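Putative cathepsin d (Ixodes ricinus, PDB 5N7Q) probably acts as an aspartic-type endopeptidase of the pepsin-like A1 family, cleaving peptide bonds within proteins, and here binds the inhibitor pepstatin A. Local coordinates at residues T230-G235 against L297-F302; K277-R282 against D316-P321. All coordinates share one frame; numbering follows the deposited sequence.

Interaction 1 (T230-G235 against L297-F302)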
loop_
_atom_site.group_PDB
_atom_site.type_symbol
_atom_site.label_atom_id
_atom_site.label_comp_id
_atom_site.label_asym_id
_atom_site.label_seq_id
_atom_site.Cartn_x
_atom_site.Cartn_y
_atom_site.Cartn_z
ATOM N N THR A 230 2.316 -2.324 0.241
ATOM C CA THR A 230 3.096 -3.489 0.664
ATOM C C THR A 230 2.127 -4.661 0.770
ATOM O O THR A 230 1.042 -4.519 1.346
ATOM C CB THR A 230 3.844 -3.198 1.978
ATOM O OG1 THR A 230 4.939 -2.326 1.634
ATOM C CG2 THR A 230 4.389 -4.469 2.647
ATOM N N SER A 231 2.516 -5.831 0.239
ATOM C CA SER A 231 1.612 -6.974 0.248
ATOM C C SER A 231 1.462 -7.612 1.632
ATOM O O SER A 231 0.364 -7.999 2.061
ATOM C CB SER A 231 2.150 -8.059 -0.679
ATOM O OG SER A 231 2.310 -7.572 -2.005
ATOM N N LEU A 232 2.591 -7.802 2.299
ATOM C CA LEU A 232 2.663 -8.576 3.529
ATOM C C LEU A 232 2.796 -7.652 4.736
ATOM O O LEU A 232 2.447 -6.462 4.669
ATOM C CB LEU A 232 3.811 -9.605 3.436
ATOM C CG LEU A 232 3.770 -10.533 2.234
ATOM C CD1 LEU A 232 4.913 -11.541 2.354
ATOM C CD2 LEU A 232 2.423 -11.226 2.058
ATOM N N ILE A 233 3.226 -8.205 5.858
ATOM C CA ILE A 233 3.688 -7.434 7.005
ATOM C C ILE A 233 5.184 -7.594 7.034
ATOM O O ILE A 233 5.684 -8.732 6.982
ATOM C CB ILE A 233 3.024 -7.883 8.312
ATOM C CG1 ILE A 233 1.535 -7.540 8.274
ATOM C CG2 ILE A 233 3.736 -7.288 9.539
ATOM C CD1 ILE A 233 0.720 -8.105 9.388
ATOM N N THR A 234 5.904 -6.495 7.121
ATOM C CA THR A 234 7.366 -6.550 7.283
ATOM C C THR A 234 7.691 -6.152 8.692
ATOM O O THR A 234 6.942 -5.426 9.341
ATOM C CB THR A 234 8.166 -5.700 6.294
ATOM O OG1 THR A 234 8.145 -4.318 6.689
ATOM C CG2 THR A 234 7.581 -5.785 4.864
ATOM N N GLY A 235 8.819 -6.648 9.174
ATOM C CA GLY A 235 9.329 -6.245 10.471
ATOM C C GLY A 235 10.834 -6.334 10.585
ATOM O O GLY A 235 11.497 -6.834 9.682
ATOM N N LEU A 297 2.842 -22.653 -3.209
ATOM C CA LEU A 297 3.493 -22.427 -1.913
ATOM C C LEU A 297 2.541 -21.745 -0.955
ATOM O O LEU A 297 1.599 -21.065 -1.366
ATOM C CB LEU A 297 4.712 -21.538 -2.082
ATOM C CG LEU A 297 5.763 -21.986 -3.099
ATOM C CD1 LEU A 297 6.804 -20.881 -3.220
ATOM C CD2 LEU A 297 6.367 -23.342 -2.750
ATOM N N CYS A 298 2.818 -21.915 0.327
ATOM C CA CYS A 298 2.111 -21.187 1.383
ATOM C C CYS A 298 3.132 -20.286 2.050
ATOM O O CYS A 298 4.006 -20.768 2.800
ATOM C CB CYS A 298 1.478 -22.160 2.360
ATOM S SG CYS A 298 0.160 -23.097 1.547
ATOM N N VAL A 299 3.010 -18.995 1.762
ATOM C CA VAL A 299 4.003 -18.011 2.184
ATOM C C VAL A 299 3.556 -17.389 3.509
ATOM O O VAL A 299 2.411 -16.983 3.678
ATOM C CB VAL A 299 4.177 -16.953 1.084
ATOM C CG1 VAL A 299 4.966 -15.741 1.576
ATOM C CG2 VAL A 299 4.835 -17.587 -0.127
ATOM N N SER A 300 4.478 -17.311 4.459
ATOM C CA SER A 300 4.223 -16.600 5.680
ATOM C C SER A 300 4.096 -15.112 5.387
ATOM O O SER A 300 4.979 -14.530 4.758
ATOM C CB SER A 300 5.378 -16.792 6.644
ATOM O OG SER A 300 5.212 -15.923 7.754
ATOM N N GLY A 301 3.048 -14.509 5.886
ATOM C CA GLY A 301 2.826 -13.084 5.701
ATOM C C GLY A 301 3.656 -12.179 6.585
ATOM O O GLY A 301 3.376 -10.989 6.647
ATOM N N PHE A 302 4.657 -12.720 7.263
ATOM C CA PHE A 302 5.612 -11.926 8.041
ATOM C C PHE A 302 6.980 -12.079 7.447
ATOM O O PHE A 302 7.548 -13.181 7.476
ATOM C CB PHE A 302 5.591 -12.299 9.527
ATOM C CG PHE A 302 4.223 -12.333 10.093
ATOM C CD1 PHE A 302 3.593 -11.171 10.468
ATOM C CD2 PHE A 302 3.538 -13.532 10.200
ATOM C CE1 PHE A 302 2.303 -11.211 10.952
ATOM C CE2 PHE A 302 2.256 -13.582 10.691
ATOM C CZ PHE A 302 1.627 -12.400 11.058
#

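Interaction 2 (K277-R282 against D316-P321)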
loop_
_atom_site.group_PDB
_atom_site.type_symbol
_atom_site.label_atom_id
_atom_site.label_comp_id
_atom_site.label_asym_id
_atom_site.label_seq_id
_atom_site.Cartn_x
_atom_site.Cartn_y
_atom_site.Cartn_z
ATOM N N LYS A 277 -5.621 -1.681 22.158
ATOM C CA LYS A 277 -6.580 -2.651 21.640
ATOM C C LYS A 277 -5.858 -3.712 20.817
ATOM O O LYS A 277 -4.898 -3.422 20.085
ATOM C CB LYS A 277 -7.636 -1.961 20.794
ATOM C CG LYS A 277 -8.676 -2.929 20.273
ATOM C CD LYS A 277 -9.876 -2.243 19.667
ATOM C CE LYS A 277 -10.846 -3.265 19.119
ATOM N NZ LYS A 277 -11.585 -4.000 20.181
ATOM N N GLU A 278 -6.360 -4.936 20.903
ATOM C CA GLU A 278 -5.787 -6.053 20.149
ATOM C C GLU A 278 -6.383 -6.153 18.759
ATOM O O GLU A 278 -7.602 -6.166 18.594
ATOM C CB GLU A 278 -5.995 -7.366 20.891
ATOM C CG GLU A 278 -5.141 -7.427 22.153
ATOM C CD GLU A 278 -5.053 -8.799 22.797
ATOM O OE1 GLU A 278 -5.651 -9.771 22.293
ATOM O OE2 GLU A 278 -4.359 -8.882 23.829
ATOM N N PHE A 279 -5.503 -6.292 17.777
ATOM C CA PHE A 279 -5.874 -6.510 16.383
ATOM C C PHE A 279 -5.271 -7.869 15.980
ATOM O O PHE A 279 -4.078 -7.969 15.702
ATOM C CB PHE A 279 -5.349 -5.350 15.519
ATOM C CG PHE A 279 -6.021 -4.048 15.835
ATOM C CD1 PHE A 279 -7.190 -3.688 15.199
ATOM C CD2 PHE A 279 -5.500 -3.226 16.817
ATOM C CE1 PHE A 279 -7.839 -2.513 15.538
ATOM C CE2 PHE A 279 -6.136 -2.047 17.160
ATOM C CZ PHE A 279 -7.307 -1.695 16.508
ATOM N N SER A 280 -6.132 -8.873 15.959
ATOM C CA SER A 280 -5.753 -10.280 15.738
ATOM C C SER A 280 -5.778 -10.627 14.249
ATOM O O SER A 280 -6.630 -10.156 13.495
ATOM C CB SER A 280 -6.728 -11.158 16.528
ATOM O OG SER A 280 -6.343 -12.523 16.488
ATOM N N LEU A 281 -4.816 -11.450 13.838
ATOM C CA LEU A 281 -4.768 -12.018 12.508
ATOM C C LEU A 281 -4.776 -13.537 12.654
ATOM O O LEU A 281 -3.912 -14.083 13.312
ATOM C CB LEU A 281 -3.473 -11.592 11.811
ATOM C CG LEU A 281 -3.296 -10.086 11.665
ATOM C CD1 LEU A 281 -1.893 -9.796 11.190
ATOM C CD2 LEU A 281 -4.291 -9.543 10.654
ATOM N N ARG A 282 -5.748 -14.185 12.025
ATOM C CA ARG A 282 -5.783 -15.646 11.920
ATOM C C ARG A 282 -4.829 -16.082 10.848
ATOM O O ARG A 282 -4.451 -15.289 9.963
ATOM C CB ARG A 282 -7.194 -16.077 11.523
ATOM C CG ARG A 282 -8.288 -15.662 12.503
ATOM C CD ARG A 282 -9.682 -15.735 11.865
ATOM N NE ARG A 282 -9.933 -17.011 11.225
ATOM C CZ ARG A 282 -10.716 -17.244 10.162
ATOM N NH1 ARG A 282 -11.406 -16.274 9.560
ATOM N NH2 ARG A 282 -10.799 -18.484 9.696
ATOM N N ASP A 316 -0.995 -5.199 3.163
ATOM C CA ASP A 316 -2.335 -5.657 2.826
ATOM C C ASP A 316 -2.805 -6.817 3.713
ATOM O O ASP A 316 -3.993 -6.971 3.974
ATOM C CB ASP A 316 -2.430 -6.065 1.355
ATOM C CG ASP A 316 -2.029 -4.963 0.381
ATOM O OD1 ASP A 316 -2.152 -3.755 0.751
ATOM O OD2 ASP A 316 -1.605 -5.302 -0.766
ATOM N N VAL A 317 -1.879 -7.639 4.194
ATOM C CA VAL A 317 -2.251 -8.696 5.159
ATOM C C VAL A 317 -3.018 -8.138 6.366
ATOM O O VAL A 317 -3.975 -8.755 6.847
ATOM C CB VAL A 317 -0.992 -9.475 5.610
ATOM C CG1 VAL A 317 -1.216 -10.181 6.933
ATOM C CG2 VAL A 317 -0.573 -10.429 4.520
ATOM N N PHE A 318 -2.602 -6.960 6.849
ATOM C CA PHE A 318 -3.269 -6.261 7.967
ATOM C C PHE A 318 -4.416 -5.373 7.522
ATOM O O PHE A 318 -5.489 -5.353 8.156
ATOM C CB PHE A 318 -2.251 -5.408 8.766
ATOM C CG PHE A 318 -2.756 -4.902 10.078
ATOM C CD1 PHE A 318 -2.680 -5.693 11.214
ATOM C CD2 PHE A 318 -3.320 -3.647 10.192
ATOM C CE1 PHE A 318 -3.143 -5.237 12.425
ATOM C CE2 PHE A 318 -3.811 -3.199 11.407
ATOM C CZ PHE A 318 -3.708 -3.965 12.520
ATOM N N LEU A 319 -4.214 -4.657 6.423
ATOM C CA LEU A 319 -5.147 -3.614 6.004
ATOM C C LEU A 319 -6.382 -4.185 5.318
ATOM O O LEU A 319 -7.344 -3.462 5.086
ATOM C CB LEU A 319 -4.406 -2.621 5.071
ATOM C CG LEU A 319 -3.201 -1.895 5.684
ATOM C CD1 LEU A 319 -2.461 -1.134 4.578
ATOM C CD2 LEU A 319 -3.618 -0.986 6.814
ATOM N N GLY A 320 -6.384 -5.471 5.009
ATOM C CA GLY A 320 -7.606 -6.167 4.586
ATOM C C GLY A 320 -8.593 -6.427 5.707
ATOM O O GLY A 320 -9.760 -6.024 5.634
ATOM N N PRO A 321 -8.159 -7.136 6.761
ATOM C CA PRO A 321 -9.109 -7.418 7.866
ATOM C C PRO A 321 -9.455 -6.179 8.704
ATOM O O PRO A 321 -10.454 -6.194 9.431
ATOM C CB PRO A 321 -8.389 -8.511 8.703
ATOM C CG PRO A 321 -6.973 -8.462 8.271
ATOM C CD PRO A 321 -6.971 -8.009 6.840
#

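Interaction 1 (T230-G235 against L297-F302)
Ile233 and Phe302 form a parallel beta bridge where strand 295-304 pairs with strand 233-235 of the psi motif in the C-terminal lobe of this pepsin fold, just after the Asp-Thr-Gly loop of Asp227, a predicted active-site residue. Ile233 N donates to Gly301 O at 2.9 Å, a fairly straight bond (161° at the hydrogen) whose donor is tilted somewhat from the carbonyl plane. Further backbone hydrogen bonds pair Ile233 and Gly235 with Met303, and Phe302 CA approaches Ile233 O at 3.4 Å as a C-H...O contact. The two bridging side chains lie side by side and point the same way. In Ile233, CG1 stands anti to the carbonyl carbon (chi1 -67°), and the extended CG1-CD1 branch brings CD1 obliquely to 3.8 Å from Phe302 CE1, while CG2 rests 4.0 Å from Phe302 CD1. Leu232 approaches Gly301 differently: its CB lies 3.5 Å from Gly301 O, and its CD1 reaches out to 4.3 Å from Val299 CG1. The preceding Ser231 hydrogen-bonds to the inhibitor, which Leu232 also touches, so this buried contact backs the binding cleft. Around Gly301 the second strand is shaped by an ST turn, in which Ser300 OG, also bonded to Asn244 OD1, accepts from Phe302 N at 3.3 Å and 165°.

Interaction 2 (K277-R282 against D316-P321)
Phe279 and Leu281, two residues apart on strand 277-281, make apolar contacts with segment 316-321: Phe279 meets Phe318, and Leu281 meets Val317, Phe318 and Pro321. The aromatic part centres on Phe318. Its CG is anti to the backbone N (chi1 -167°), which carries the ring out toward the strand; it is the ring edge that is met there. Phe279 CB sits near the plane of this ring, 3.7 Å from Phe318 CZ and 3.8 Å from Phe318 CE1. The two aromatic side chains cross at a slant. Leu281 CD1 comes to the same rim further back, 4.2 Å from Phe318 CD1, with the two side chains roughly perpendicular.

The aliphatic part belongs to the two methyls of Leu281, which diverge. CD1 also faces Val317 CG1 at 4.3 Å, whereas CD2 turns to Pro321 CG at 3.7 Å and lies 3.9 Å from Val317 O. In the C-terminal lobe of the pepsin fold this helix follows strand 312-314 of the psi motif, and here the outer strand 277-281, paired antiparallel with strand 270-274, packs against it. The side chain of Phe318 lies about 9 Å from that of Asp227, so the helix turn is near the predicted catalytic centre.

Gly320 N donates to Asp316 O at 3.0 Å, closing the turn that presents Val317 and Phe318. Tyr322 adds the polar element: its OH is hydrogen-bonded to Ser280 O, while its ring meets Phe279 edge-to-face and also touches Phe318.

From the N terminus, the segments come in the order 230-235, 277-282, 297-302 and 316-321, so the two contacts cross. Interaction 1 closes a loop of 61 residues by joining strand 233-235 to strand 295-304; interaction 2 closes one of 33 residues by bringing strand 277-281 to helix 316-319. Their centres are 13 Å apart, yet they touch directly. Thr230 O lies 2.8 Å from Asp316 N and Ser231 O lies 3.1 Å from Val317 N, both probable hydrogen bonds, which tie the loop after Asp227 to the helix. Ile233 CD1 packs 3.6 Å from Leu281 CD1, joining the side chains of the two contacts.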